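Local coordinates for aminotransferase AspB (Helicobacter pylori 26695, PDB 3EZS), which probably works as a pyridoxal 5'-phosphate-dependent transaminase of the class I and II aminotransferase family, at residues T170-L184 with P205-N217. Sequence-based numbering, arbitrary orientation.
Sequences TLSLEELISWVKLAL and PPSLLEACMLAGN
Pro-205 meets Thr-170 where the two segments begin, its CB 3.7 Å from Thr-170 CG2. Pro-206 then sets the CG-CD side of its ring against the turn that leads into helix 173-186: its CG lies 3.6 Å from the carbonyl oxygen of Leu-171, and its CB faces Leu-173 CD1. Water 1 ties the same turn to this proline, donating to both Leu-171 O and Pro-206 O and so bridging two backbone carbonyls. Each helix starts with a capping box, Ser-172 with Glu-175 and Ser-207 with Glu-210. In the second, Ser-207 OG accepts from Leu-209 N, while Ser-207 N reaches Glu-210 OE2 from above the carboxylate plane, 40° out of it; Ser-207 OG is also hydrogen-bonded to Glu-194. Leu-208, with CG anti to its backbone N (chi1 177°), runs CD1 across Val-180 CG2 at 3.6 Å and past Leu-176 CB; beyond the contact it also touches Leu-190 and Val-225 of the central sheet. This is the arrangement expected of the large domain of a fold-type-I, PLP-dependent aminotransferase, in which helix 173-186 links the parallel strands 157-160 and 189-193 as a beta-alpha-beta crossover and the short helix 208-214 precedes strand 223-228. The helix segments cross at -71° with axes 8.4 Å apart, and the small Ala-211 side chain, at the closest backbone approach, is consistent with this spacing: its CB is a knob in a hole formed by Leu-173, Leu-176, Ile-177 and Val-180, 3.5 Å from Leu-176 CB. Cys-212, though its CB points away, still brushes Val-180 CG2 with SG. Leu-214 CD1 comes within 3.4 Å of Leu-173 CD2, unusually close for two methyls and perhaps partly model error, while Leu-214 CB meets Ile-177 CD1. Ala-215 CB faces both Ile-177 CG2 and Val-180 CG1. Asn-217 lies against Leu-184 CD1, which is 3.9 Å from its CG, and its ND2 hydrogen-bonds to Lys-221 O.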
loop_
_atom_site.group_PDB
_atom_site.type_symbol
_atom_site.label_atom_id
_atom_site.label_comp_id
_atom_site.label_asym_id
_atom_site.label_seq_id
_atom_site.Cartn_x
_atom_site.Cartn_y
_atom_site.Cartn_z
ATOM N N THR A 170 13.600 4.681 26.027
ATOM C CA THR A 170 12.881 5.881 25.617
ATOM C C THR A 170 13.768 7.108 25.845
ATOM O O THR A 170 14.286 7.323 26.931
ATOM C CB THR A 170 11.518 5.989 26.376
ATOM O OG1 THR A 170 10.684 4.908 25.960
ATOM C CG2 THR A 170 10.769 7.294 26.084
ATOM N N LEU A 171 13.943 7.896 24.804
ATOM C CA LEU A 171 14.768 9.089 24.861
ATOM C C LEU A 171 14.010 10.227 25.533
ATOM O O LEU A 171 12.820 10.442 25.270
ATOM C CB LEU A 171 15.171 9.505 23.453
ATOM C CG LEU A 171 16.020 8.513 22.630
ATOM C CD1 LEU A 171 16.265 9.080 21.245
ATOM C CD2 LEU A 171 17.346 8.188 23.312
ATOM N N SER A 172 14.706 10.950 26.400
ATOM C CA SER A 172 14.132 12.071 27.111
ATOM C C SER A 172 13.987 13.270 26.178
ATOM O O SER A 172 14.514 13.289 25.069
ATOM C CB SER A 172 15.046 12.457 28.273
ATOM O OG SER A 172 16.245 13.043 27.781
ATOM N N LEU A 173 13.282 14.288 26.655
ATOM C CA LEU A 173 13.098 15.513 25.900
ATOM C C LEU A 173 14.471 16.093 25.572
ATOM O O LEU A 173 14.738 16.491 24.434
ATOM C CB LEU A 173 12.269 16.509 26.724
ATOM C CG LEU A 173 11.519 17.646 26.037
ATOM C CD1 LEU A 173 10.626 17.140 24.906
ATOM C CD2 LEU A 173 10.688 18.397 27.063
ATOM N N GLU A 174 15.363 16.077 26.556
ATOM C CA GLU A 174 16.702 16.639 26.399
ATOM C C GLU A 174 17.534 15.869 25.377
ATOM O O GLU A 174 18.287 16.460 24.610
ATOM C CB GLU A 174 17.443 16.697 27.751
ATOM C CG GLU A 174 16.862 17.669 28.791
ATOM C CD GLU A 174 15.569 17.195 29.503
ATOM O OE1 GLU A 174 15.142 16.015 29.371
ATOM O OE2 GLU A 174 14.975 18.035 30.219
ATOM N N GLU A 175 17.403 14.551 25.383
ATOM C CA GLU A 175 18.095 13.692 24.419
ATOM C C GLU A 175 17.597 13.976 23.016
ATOM O O GLU A 175 18.397 14.086 22.091
ATOM C CB GLU A 175 17.917 12.201 24.774
ATOM C CG GLU A 175 18.681 11.844 26.023
ATOM C CD GLU A 175 18.542 10.411 26.474
ATOM O OE1 GLU A 175 17.420 9.921 26.733
ATOM O OE2 GLU A 175 19.597 9.794 26.659
ATOM N N LEU A 176 16.279 14.094 22.862
ATOM C CA LEU A 176 15.669 14.379 21.554
ATOM C C LEU A 176 16.097 15.751 21.044
ATOM O O LEU A 176 16.309 15.931 19.849
ATOM C CB LEU A 176 14.134 14.266 21.610
ATOM C CG LEU A 176 13.500 12.871 21.898
ATOM C CD1 LEU A 176 12.019 12.979 22.206
ATOM C CD2 LEU A 176 13.712 11.890 20.768
ATOM N N ILE A 177 16.232 16.708 21.952
ATOM C CA ILE A 177 16.665 18.078 21.603
ATOM C C ILE A 177 18.062 18.059 20.985
ATOM O O ILE A 177 18.297 18.719 19.965
ATOM C CB ILE A 177 16.600 19.029 22.823
ATOM C CG1 ILE A 177 15.136 19.366 23.139
ATOM C CG2 ILE A 177 17.361 20.336 22.545
ATOM C CD1 ILE A 177 14.916 20.059 24.543
ATOM N N SER A 178 18.969 17.273 21.582
ATOM C CA SER A 178 20.331 17.121 21.055
ATOM C C SER A 178 20.321 16.585 19.635
ATOM O O SER A 178 21.060 17.076 18.789
ATOM C CB SER A 178 21.168 16.186 21.923
ATOM O OG SER A 178 21.354 16.723 23.216
ATOM N N TRP A 179 19.479 15.588 19.383
ATOM C CA TRP A 179 19.360 15.016 18.044
ATOM C C TRP A 179 18.828 16.036 17.050
ATOM O O TRP A 179 19.325 16.109 15.936
ATOM C CB TRP A 179 18.475 13.779 18.029
ATOM C CG TRP A 179 19.166 12.514 18.412
ATOM C CD1 TRP A 179 19.022 11.826 19.574
ATOM C CD2 TRP A 179 20.118 11.781 17.622
ATOM N NE1 TRP A 179 19.812 10.715 19.561
ATOM C CE2 TRP A 179 20.494 10.652 18.372
ATOM C CE3 TRP A 179 20.661 11.953 16.345
ATOM C CZ2 TRP A 179 21.408 9.699 17.898
ATOM C CZ3 TRP A 179 21.581 11.005 15.874
ATOM C CH2 TRP A 179 21.939 9.896 16.653
ATOM N N VAL A 180 17.836 16.827 17.444
ATOM C CA VAL A 180 17.296 17.841 16.546
ATOM C C VAL A 180 18.405 18.823 16.154
ATOM O O VAL A 180 18.580 19.140 14.976
ATOM C CB VAL A 180 16.078 18.581 17.169
ATOM C CG1 VAL A 180 15.736 19.854 16.384
ATOM C CG2 VAL A 180 14.876 17.646 17.257
ATOM N N LYS A 181 19.166 19.282 17.142
ATOM C CA LYS A 181 20.272 20.207 16.885
ATOM C C LYS A 181 21.349 19.606 15.968
ATOM O O LYS A 181 21.910 20.305 15.117
ATOM C CB LYS A 181 20.878 20.685 18.204
ATOM C CG LYS A 181 19.931 21.592 19.011
ATOM C CD LYS A 181 20.553 22.063 20.318
ATOM C CE LYS A 181 19.615 22.968 21.121
ATOM N NZ LYS A 181 19.333 24.256 20.427
ATOM N N LEU A 182 21.660 18.325 16.148
ATOM C CA LEU A 182 22.607 17.655 15.253
ATOM C C LEU A 182 22.057 17.581 13.815
ATOM O O LEU A 182 22.773 17.867 12.861
ATOM C CB LEU A 182 22.957 16.269 15.771
ATOM C CG LEU A 182 23.798 16.298 17.058
ATOM C CD1 LEU A 182 23.891 14.899 17.662
ATOM C CD2 LEU A 182 25.197 16.915 16.817
ATOM N N ALA A 183 20.779 17.236 13.676
ATOM C CA ALA A 183 20.119 17.174 12.374
ATOM C C ALA A 183 20.204 18.524 11.654
ATOM O O ALA A 183 20.446 18.580 10.448
ATOM C CB ALA A 183 18.659 16.762 12.542
ATOM N N LEU A 184 19.987 19.610 12.389
ATOM C CA LEU A 184 20.044 20.946 11.786
ATOM C C LEU A 184 21.477 21.379 11.525
ATOM O O LEU A 184 21.740 22.014 10.520
ATOM C CB LEU A 184 19.319 21.979 12.661
ATOM C CG LEU A 184 17.815 21.755 12.845
ATOM C CD1 LEU A 184 17.224 22.826 13.782
ATOM C CD2 LEU A 184 17.107 21.729 11.473
ATOM N N PRO A 205 5.707 9.234 27.197
ATOM C CA PRO A 205 6.971 9.596 26.549
ATOM C C PRO A 205 6.841 10.833 25.639
ATOM O O PRO A 205 5.777 11.096 25.082
ATOM C CB PRO A 205 7.286 8.367 25.704
ATOM C CG PRO A 205 5.934 7.817 25.363
ATOM C CD PRO A 205 5.144 7.990 26.633
ATOM N N PRO A 206 7.923 11.600 25.484
ATOM C CA PRO A 206 7.802 12.770 24.636
ATOM C C PRO A 206 7.943 12.479 23.141
ATOM O O PRO A 206 8.647 11.535 22.742
ATOM C CB PRO A 206 8.953 13.641 25.104
ATOM C CG PRO A 206 9.984 12.680 25.619
ATOM C CD PRO A 206 9.265 11.455 26.070
ATOM N N SER A 207 7.245 13.262 22.319
ATOM C CA SER A 207 7.425 13.177 20.865
ATOM C C SER A 207 8.650 13.996 20.477
ATOM O O SER A 207 8.979 14.975 21.121
ATOM C CB SER A 207 6.233 13.741 20.113
ATOM O OG SER A 207 6.485 13.788 18.721
ATOM N N LEU A 208 9.309 13.584 19.408
ATOM C CA LEU A 208 10.439 14.320 18.847
ATOM C C LEU A 208 10.012 15.729 18.366
ATOM O O LEU A 208 10.845 16.646 18.284
ATOM C CB LEU A 208 11.065 13.485 17.695
ATOM C CG LEU A 208 12.234 14.027 16.867
ATOM C CD1 LEU A 208 13.452 14.405 17.749
ATOM C CD2 LEU A 208 12.643 13.018 15.771
ATOM N N LEU A 209 8.732 15.910 18.020
ATOM C CA LEU A 209 8.250 17.250 17.609
ATOM C C LEU A 209 8.169 18.208 18.804
ATOM O O LEU A 209 8.242 19.451 18.631
ATOM C CB LEU A 209 6.925 17.198 16.831
ATOM C CG LEU A 209 6.873 16.385 15.523
ATOM C CD1 LEU A 209 5.624 16.753 14.701
ATOM C CD2 LEU A 209 8.124 16.592 14.674
ATOM N N GLU A 210 8.045 17.664 20.012
ATOM C CA GLU A 210 8.091 18.513 21.221
ATOM C C GLU A 210 9.512 19.078 21.409
ATOM O O GLU A 210 9.692 20.208 21.859
ATOM C CB GLU A 210 7.712 17.732 22.473
ATOM C CG GLU A 210 6.310 17.166 22.489
ATOM C CD GLU A 210 6.016 16.440 23.816
ATOM O OE1 GLU A 210 6.096 17.096 24.856
ATOM O OE2 GLU A 210 5.693 15.230 23.820
ATOM N N ALA A 211 10.513 18.265 21.084
ATOM C CA ALA A 211 11.907 18.687 21.157
ATOM C C ALA A 211 12.147 19.826 20.169
ATOM O O ALA A 211 12.888 20.774 20.441
ATOM C CB ALA A 211 12.842 17.482 20.863
ATOM N N CYS A 212 11.505 19.714 19.014
ATOM C CA CYS A 212 11.587 20.716 17.981
ATOM C C CYS A 212 11.109 22.071 18.467
ATOM O O CYS A 212 11.751 23.082 18.201
ATOM C CB CYS A 212 10.785 20.280 16.748
ATOM S SG CYS A 212 11.618 19.068 15.691
HETATM N N MSE A 213 9.979 22.083 19.166
HETATM C CA MSE A 213 9.409 23.307 19.705
HETATM C C MSE A 213 10.387 23.969 20.683
HETATM O O MSE A 213 10.534 25.191 20.680
HETATM C CB MSE A 213 8.102 23.034 20.443
HETATM C CG MSE A 213 6.995 22.394 19.631
HETATM SE SE MSE A 213 6.446 23.370 18.078
HETATM C CE MSE A 213 5.776 24.984 18.946
ATOM N N LEU A 214 11.056 23.156 21.498
ATOM C CA LEU A 214 12.003 23.653 22.506
ATOM C C LEU A 214 13.421 23.899 21.992
ATOM O O LEU A 214 14.235 24.448 22.728
ATOM C CB LEU A 214 12.079 22.678 23.697
ATOM C CG LEU A 214 10.814 22.556 24.549
ATOM C CD1 LEU A 214 10.909 21.349 25.444
ATOM C CD2 LEU A 214 10.569 23.838 25.358
ATOM N N ALA A 215 13.721 23.492 20.760
ATOM C CA ALA A 215 15.050 23.678 20.168
ATOM C C ALA A 215 15.044 24.773 19.116
ATOM O O ALA A 215 15.976 24.839 18.317
ATOM C CB ALA A 215 15.535 22.374 19.532
ATOM N N GLY A 216 14.010 25.620 19.102
ATOM C CA GLY A 216 13.887 26.684 18.104
ATOM C C GLY A 216 13.597 26.203 16.677
ATOM O O GLY A 216 13.954 26.877 15.710
ATOM N N ASN A 217 12.932 25.055 16.545
ATOM C CA ASN A 217 12.640 24.453 15.245
ATOM C C ASN A 217 11.148 24.127 15.121
ATOM O O ASN A 217 10.740 23.007 14.810
ATOM C CB ASN A 217 13.504 23.194 15.051
ATOM C CG ASN A 217 13.354 22.598 13.678
ATOM O OD1 ASN A 217 13.175 23.315 12.692
ATOM N ND2 ASN A 217 13.420 21.274 13.600
HETATM O O HOH W 1 10.763 9.751 23.479
#